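PDB 4JB3: haloacid dehalogenase-like hydrolase from Bacteroides thetaiotaomicron, which removes the phosphate from D-ribitol 5-phosphate and D-ribitol 1-phosphate, and also from a phosphorylated intermediate of riboflavin biosynthesis, with magnesium as cofactor. Local coordinates for residues 61-64 against 68-71; 57-62 against 103-108. One frame throughout, in Å; residues are numbered along the deposited sequence.

Interaction 1. Residues 61-64 against 68-71; sequences KYHQ and FQEL
Gln-64 meets Phe-68 and Gln-69 of helix 66-72 through its backbone and the root of its side chain. In the apolar part, Gln-64 CB packs against Phe-68 CB at 3.6 Å. The Phe-68 ring leads away, to lie edge-to-face with Phe-47 and Phe-81. The chain of Gln-64 bends at its second torsion (chi2 -53°), turning the amide back toward its own loop, where NE2 donates to the carbonyl of Asp-60 and to a bound glycerol.

No hydrogen bond crosses between the segments: the carbonyl O of Gln-64 rests against the CB methylene of Gln-69, 3.2 Å away. With CG opposite its backbone N (chi1 170°) and the rest extended, Gln-69 carries its amide to His-63, where the two NE2 atoms come within 3.6 Å and the amide and imidazole planes stand 75° apart. Each is held from outside: Gln-69 NE2 by Glu-73, His-63 ND1 by the carbonyl of Lys-169. Replacing Gln-69 with an alanine would probably leave Glu-73 without this amide donor and open a gap beside the imidazole. Between loop and helix, then, van der Waals contact does the joining, while the polar ends are fixed by other partners.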
loop_
_atom_site.group_PDB
_atom_site.type_symbol
_atom_site.label_atom_id
_atom_site.label_comp_id
_atom_site.label_asym_id
_atom_site.label_seq_id
_atom_site.Cartn_x
_atom_site.Cartn_y
_atom_site.Cartn_z
ATOM N N LYS A 61 -3.341 -11.293 -1.914
ATOM C CA LYS A 61 -2.599 -10.178 -2.494
ATOM C C LYS A 61 -3.290 -8.838 -2.230
ATOM O O LYS A 61 -2.645 -7.788 -2.289
ATOM C CB LYS A 61 -2.464 -10.388 -4.003
ATOM C CG LYS A 61 -1.192 -9.840 -4.627
ATOM C CD LYS A 61 -1.183 -10.118 -6.117
ATOM C CE LYS A 61 -1.541 -11.568 -6.388
ATOM N NZ LYS A 61 -1.632 -11.888 -7.842
ATOM N N TYR A 62 -4.588 -8.874 -1.928
ATOM C CA TYR A 62 -5.405 -7.653 -1.945
ATOM C C TYR A 62 -6.216 -7.404 -0.686
ATOM O O TYR A 62 -6.413 -6.256 -0.289
ATOM C CB TYR A 62 -6.380 -7.677 -3.125
ATOM C CG TYR A 62 -5.729 -7.917 -4.460
ATOM C CD1 TYR A 62 -4.896 -6.963 -5.031
ATOM C CD2 TYR A 62 -5.949 -9.096 -5.150
ATOM C CE1 TYR A 62 -4.299 -7.185 -6.257
ATOM C CE2 TYR A 62 -5.363 -9.326 -6.377
ATOM C CZ TYR A 62 -4.536 -8.373 -6.920
ATOM O OH TYR A 62 -3.952 -8.604 -8.144
ATOM N N HIS A 63 -6.707 -8.479 -0.083
ATOM C CA HIS A 63 -7.603 -8.385 1.059
ATOM C C HIS A 63 -7.430 -9.612 1.945
ATOM O O HIS A 63 -7.859 -10.712 1.588
ATOM C CB HIS A 63 -9.052 -8.290 0.565
ATOM C CG HIS A 63 -10.062 -8.131 1.657
ATOM N ND1 HIS A 63 -10.453 -6.896 2.139
ATOM C CD2 HIS A 63 -10.775 -9.048 2.353
ATOM C CE1 HIS A 63 -11.354 -7.065 3.091
ATOM N NE2 HIS A 63 -11.568 -8.361 3.238
ATOM N N GLN A 64 -6.807 -9.425 3.106
ATOM C CA GLN A 64 -6.596 -10.542 4.017
ATOM C C GLN A 64 -7.896 -10.955 4.685
ATOM O O GLN A 64 -8.865 -10.195 4.691
ATOM C CB GLN A 64 -5.558 -10.188 5.082
ATOM C CG GLN A 64 -4.261 -9.594 4.536
ATOM C CD GLN A 64 -3.613 -10.447 3.467
ATOM O OE1 GLN A 64 -3.727 -11.677 3.467
ATOM N NE2 GLN A 64 -2.939 -9.791 2.532
ATOM N N PHE A 68 -5.393 -12.214 9.947
ATOM C CA PHE A 68 -4.647 -11.302 9.085
ATOM C C PHE A 68 -5.479 -10.067 8.771
ATOM O O PHE A 68 -4.968 -8.953 8.836
ATOM C CB PHE A 68 -4.175 -12.026 7.815
ATOM C CG PHE A 68 -3.127 -13.073 8.080
ATOM C CD1 PHE A 68 -3.485 -14.343 8.522
ATOM C CD2 PHE A 68 -1.779 -12.780 7.892
ATOM C CE1 PHE A 68 -2.511 -15.303 8.782
ATOM C CE2 PHE A 68 -0.802 -13.735 8.143
ATOM C CZ PHE A 68 -1.173 -14.993 8.594
ATOM N N GLN A 69 -6.758 -10.266 8.458
ATOM C CA GLN A 69 -7.685 -9.146 8.293
ATOM C C GLN A 69 -7.838 -8.361 9.585
ATOM O O GLN A 69 -7.825 -7.124 9.578
ATOM C CB GLN A 69 -9.055 -9.638 7.839
ATOM C CG GLN A 69 -10.139 -8.565 7.884
ATOM C CD GLN A 69 -11.410 -9.001 7.194
ATOM O OE1 GLN A 69 -11.648 -10.194 7.008
ATOM N NE2 GLN A 69 -12.232 -8.035 6.792
ATOM N N GLU A 70 -8.003 -9.074 10.696
ATOM C CA GLU A 70 -8.175 -8.407 11.979
ATOM C C GLU A 70 -6.993 -7.497 12.295
ATOM O O GLU A 70 -7.175 -6.383 12.789
ATOM C CB GLU A 70 -8.432 -9.416 13.112
ATOM C CG GLU A 70 -9.825 -10.017 13.060
ATOM C CD GLU A 70 -9.994 -11.198 13.988
ATOM O OE1 GLU A 70 -9.044 -11.512 14.727
ATOM O OE2 GLU A 70 -11.077 -11.821 13.973
ATOM N N LEU A 71 -5.781 -7.956 11.989
ATOM C CA LEU A 71 -4.596 -7.128 12.172
ATOM C C LEU A 71 -4.656 -5.900 11.269
ATOM O O LEU A 71 -4.426 -4.769 11.721
ATOM C CB LEU A 71 -3.327 -7.930 11.870
ATOM C CG LEU A 71 -2.027 -7.123 11.893
ATOM C CD1 LEU A 71 -1.684 -6.743 13.342
ATOM C CD2 LEU A 71 -0.898 -7.893 11.213
#

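Interaction 2. Residues 57-62 against 103-108; sequences TRLDKY and LGFFNE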
loop_
_atom_site.group_PDB
_atom_site.type_symbol
_atom_site.label_atom_id
_atom_site.label_comp_id
_atom_site.label_asym_id
_atom_site.label_seq_id
_atom_site.Cartn_x
_atom_site.Cartn_y
_atom_site.Cartn_z
ATOM N N THR A 57 -3.011 -21.082 1.499
ATOM C CA THR A 57 -4.468 -20.957 1.501
ATOM C C THR A 57 -4.935 -19.710 2.273
ATOM O O THR A 57 -6.024 -19.188 2.038
ATOM C CB THR A 57 -5.133 -22.242 2.064
ATOM O OG1 THR A 57 -4.793 -23.360 1.234
ATOM C CG2 THR A 57 -6.644 -22.111 2.098
ATOM N N ARG A 58 -4.089 -19.217 3.171
ATOM C CA ARG A 58 -4.446 -18.086 4.034
ATOM C C ARG A 58 -4.157 -16.706 3.435
ATOM O O ARG A 58 -4.991 -15.802 3.511
ATOM C CB ARG A 58 -3.769 -18.222 5.401
ATOM C CG ARG A 58 -4.273 -19.406 6.213
ATOM C CD ARG A 58 -3.607 -19.498 7.584
ATOM N NE ARG A 58 -3.927 -20.762 8.235
ATOM C CZ ARG A 58 -4.937 -20.943 9.080
ATOM N NH1 ARG A 58 -5.732 -19.928 9.403
ATOM N NH2 ARG A 58 -5.150 -22.138 9.610
ATOM N N LEU A 59 -2.986 -16.541 2.830
ATOM C CA LEU A 59 -2.527 -15.212 2.428
ATOM C C LEU A 59 -3.132 -14.723 1.113
ATOM O O LEU A 59 -3.308 -15.501 0.173
ATOM C CB LEU A 59 -1.005 -15.193 2.341
ATOM C CG LEU A 59 -0.267 -15.576 3.623
ATOM C CD1 LEU A 59 1.231 -15.443 3.397
ATOM C CD2 LEU A 59 -0.715 -14.706 4.784
ATOM N N ASP A 60 -3.440 -13.427 1.051
ATOM C CA ASP A 60 -4.015 -12.827 -0.152
ATOM C C ASP A 60 -3.171 -11.653 -0.648
ATOM O O ASP A 60 -2.385 -11.077 0.105
ATOM C CB ASP A 60 -5.441 -12.353 0.121
ATOM C CG ASP A 60 -6.240 -12.137 -1.156
ATOM O OD1 ASP A 60 -6.600 -13.144 -1.800
ATOM O OD2 ASP A 60 -6.521 -10.970 -1.521
ATOM N N LYS A 61 -3.341 -11.293 -1.914
ATOM C CA LYS A 61 -2.599 -10.178 -2.494
ATOM C C LYS A 61 -3.290 -8.838 -2.230
ATOM O O LYS A 61 -2.645 -7.788 -2.289
ATOM C CB LYS A 61 -2.464 -10.388 -4.003
ATOM C CG LYS A 61 -1.192 -9.840 -4.627
ATOM C CD LYS A 61 -1.183 -10.118 -6.117
ATOM C CE LYS A 61 -1.541 -11.568 -6.388
ATOM N NZ LYS A 61 -1.632 -11.888 -7.842
ATOM N N TYR A 62 -4.588 -8.874 -1.928
ATOM C CA TYR A 62 -5.405 -7.653 -1.945
ATOM C C TYR A 62 -6.216 -7.404 -0.686
ATOM O O TYR A 62 -6.413 -6.256 -0.289
ATOM C CB TYR A 62 -6.380 -7.677 -3.125
ATOM C CG TYR A 62 -5.729 -7.917 -4.460
ATOM C CD1 TYR A 62 -4.896 -6.963 -5.031
ATOM C CD2 TYR A 62 -5.949 -9.096 -5.150
ATOM C CE1 TYR A 62 -4.299 -7.185 -6.257
ATOM C CE2 TYR A 62 -5.363 -9.326 -6.377
ATOM C CZ TYR A 62 -4.536 -8.373 -6.920
ATOM O OH TYR A 62 -3.952 -8.604 -8.144
ATOM N N LEU A 103 7.469 -8.882 6.027
ATOM C CA LEU A 103 8.314 -8.232 5.027
ATOM C C LEU A 103 8.594 -9.161 3.843
ATOM O O LEU A 103 9.052 -8.709 2.785
ATOM C CB LEU A 103 9.607 -7.720 5.656
ATOM C CG LEU A 103 9.385 -6.614 6.689
ATOM C CD1 LEU A 103 10.712 -6.123 7.237
ATOM C CD2 LEU A 103 8.600 -5.459 6.096
ATOM N N GLY A 104 8.295 -10.445 4.016
ATOM C CA GLY A 104 8.382 -11.411 2.938
ATOM C C GLY A 104 7.462 -11.087 1.776
ATOM O O GLY A 104 7.683 -11.566 0.665
ATOM N N PHE A 105 6.434 -10.272 2.026
ATOM C CA PHE A 105 5.530 -9.851 0.956
ATOM C C PHE A 105 6.206 -8.942 -0.054
ATOM O O PHE A 105 5.723 -8.797 -1.175
ATOM C CB PHE A 105 4.353 -9.056 1.529
ATOM C CG PHE A 105 3.133 -9.879 1.837
ATOM C CD1 PHE A 105 2.244 -10.231 0.828
ATOM C CD2 PHE A 105 2.848 -10.254 3.137
ATOM C CE1 PHE A 105 1.103 -10.978 1.112
ATOM C CE2 PHE A 105 1.715 -11.002 3.429
ATOM C CZ PHE A 105 0.840 -11.360 2.413
ATOM N N PHE A 106 7.301 -8.297 0.343
ATOM C CA PHE A 106 7.818 -7.169 -0.433
ATOM C C PHE A 106 9.178 -7.384 -1.062
ATOM O O PHE A 106 10.043 -8.033 -0.483
ATOM C CB PHE A 106 7.868 -5.915 0.449
ATOM C CG PHE A 106 6.547 -5.561 1.054
ATOM C CD1 PHE A 106 5.616 -4.845 0.329
ATOM C CD2 PHE A 106 6.220 -5.953 2.338
ATOM C CE1 PHE A 106 4.384 -4.513 0.882
ATOM C CE2 PHE A 106 4.988 -5.637 2.880
ATOM C CZ PHE A 106 4.072 -4.917 2.150
ATOM N N ASN A 107 9.360 -6.819 -2.252
ATOM C CA ASN A 107 10.689 -6.717 -2.854
ATOM C C ASN A 107 11.251 -5.356 -2.469
ATOM O O ASN A 107 10.500 -4.497 -2.043
ATOM C CB ASN A 107 10.609 -6.825 -4.380
ATOM C CG ASN A 107 10.177 -8.196 -4.851
ATOM O OD1 ASN A 107 10.470 -9.206 -4.213
ATOM N ND2 ASN A 107 9.480 -8.240 -5.981
ATOM N N GLU A 108 12.556 -5.142 -2.607
ATOM C CA GLU A 108 13.103 -3.810 -2.348
ATOM C C GLU A 108 12.454 -2.807 -3.301
ATOM O O GLU A 108 12.080 -3.165 -4.419
ATOM C CB GLU A 108 14.625 -3.794 -2.498
ATOM C CG GLU A 108 15.373 -4.545 -1.386
ATOM C CD GLU A 108 15.355 -3.822 -0.045
ATOM O OE1 GLU A 108 14.789 -2.710 0.044
ATOM O OE2 GLU A 108 15.913 -4.374 0.927
#
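Phe-105 reaches across from the loop that follows helix 95-103 and sets one end of its ring against the main-chain carbonyl of Asp-60 and the side chain of Leu-59. Its CE1 lies 3.6 Å from the carbonyl O of Asp-60, the oxygen that Gln-64 also grips, and CZ is a little farther from it. The approach is oblique to the ring, and no hydrogen bond crosses between the segments.

Leu-59 supplies the apolar half. Its CD1 comes to 4.2 Å from CZ of Phe-105, also obliquely. With CG opposite the carbonyl carbon (chi1 -58°) and an extended second torsion, the leucine carries this methyl toward the ring. Val-44 and Phe-47 of helix 40-50 pack on Leu-59, while Ala-43 of the same helix touches Phe-105, so both residues are buried against one helix.

These residues belong to the helical cap of a HAD phosphatase, inserted after strand 26-29, the central strand of the parallel sheet. Phe-105 stands within a type I turn from Leu-103 to Phe-106, closed by Phe-106 N to Leu-103 O at 3.0 Å. Its ring also meets that of Trp-102, the planes about 20° apart. The Phe-105 side chain comes, at its nearest atoms, to about 4 Å from a bound glycerol, probably carried over from the crystallisation liquor.

Asp-60 joins in through its main chain, because its CB points away from Phe-105. The carboxylate turns to the chain ahead of it and forms an Asx turn: OD2 of Asp-60 accepts from N of Tyr-62 at 2.9 Å. The donor comes from above the carboxylate plane, 42° out of it. The same oxygen also accepts a hydrogen bond from N of His-63.

Both interactions draw on the chain at and just beyond the end of helix 55-58, share Lys-61 and Tyr-62, and have centres 10 Å apart. Interaction 1 is local, running on into helix 66-72; interaction 2 bridges forty residues that take in helices 66-72 and 78-89 and most of 95-103. They touch directly: Phe-68 CE2 lies 3.5 Å from Leu-59 CD2, and Gln-64 NE2 is 4.1 Å from Phe-105 CZ. The glycerol lies beside both, hydrogen-bonded to Lys-61 O. The side chains of Gln-64 and Asp-60 each come, at their nearest atoms, to about 9 Å from the sodium ion, consistent with this loop facing the active site from the cap.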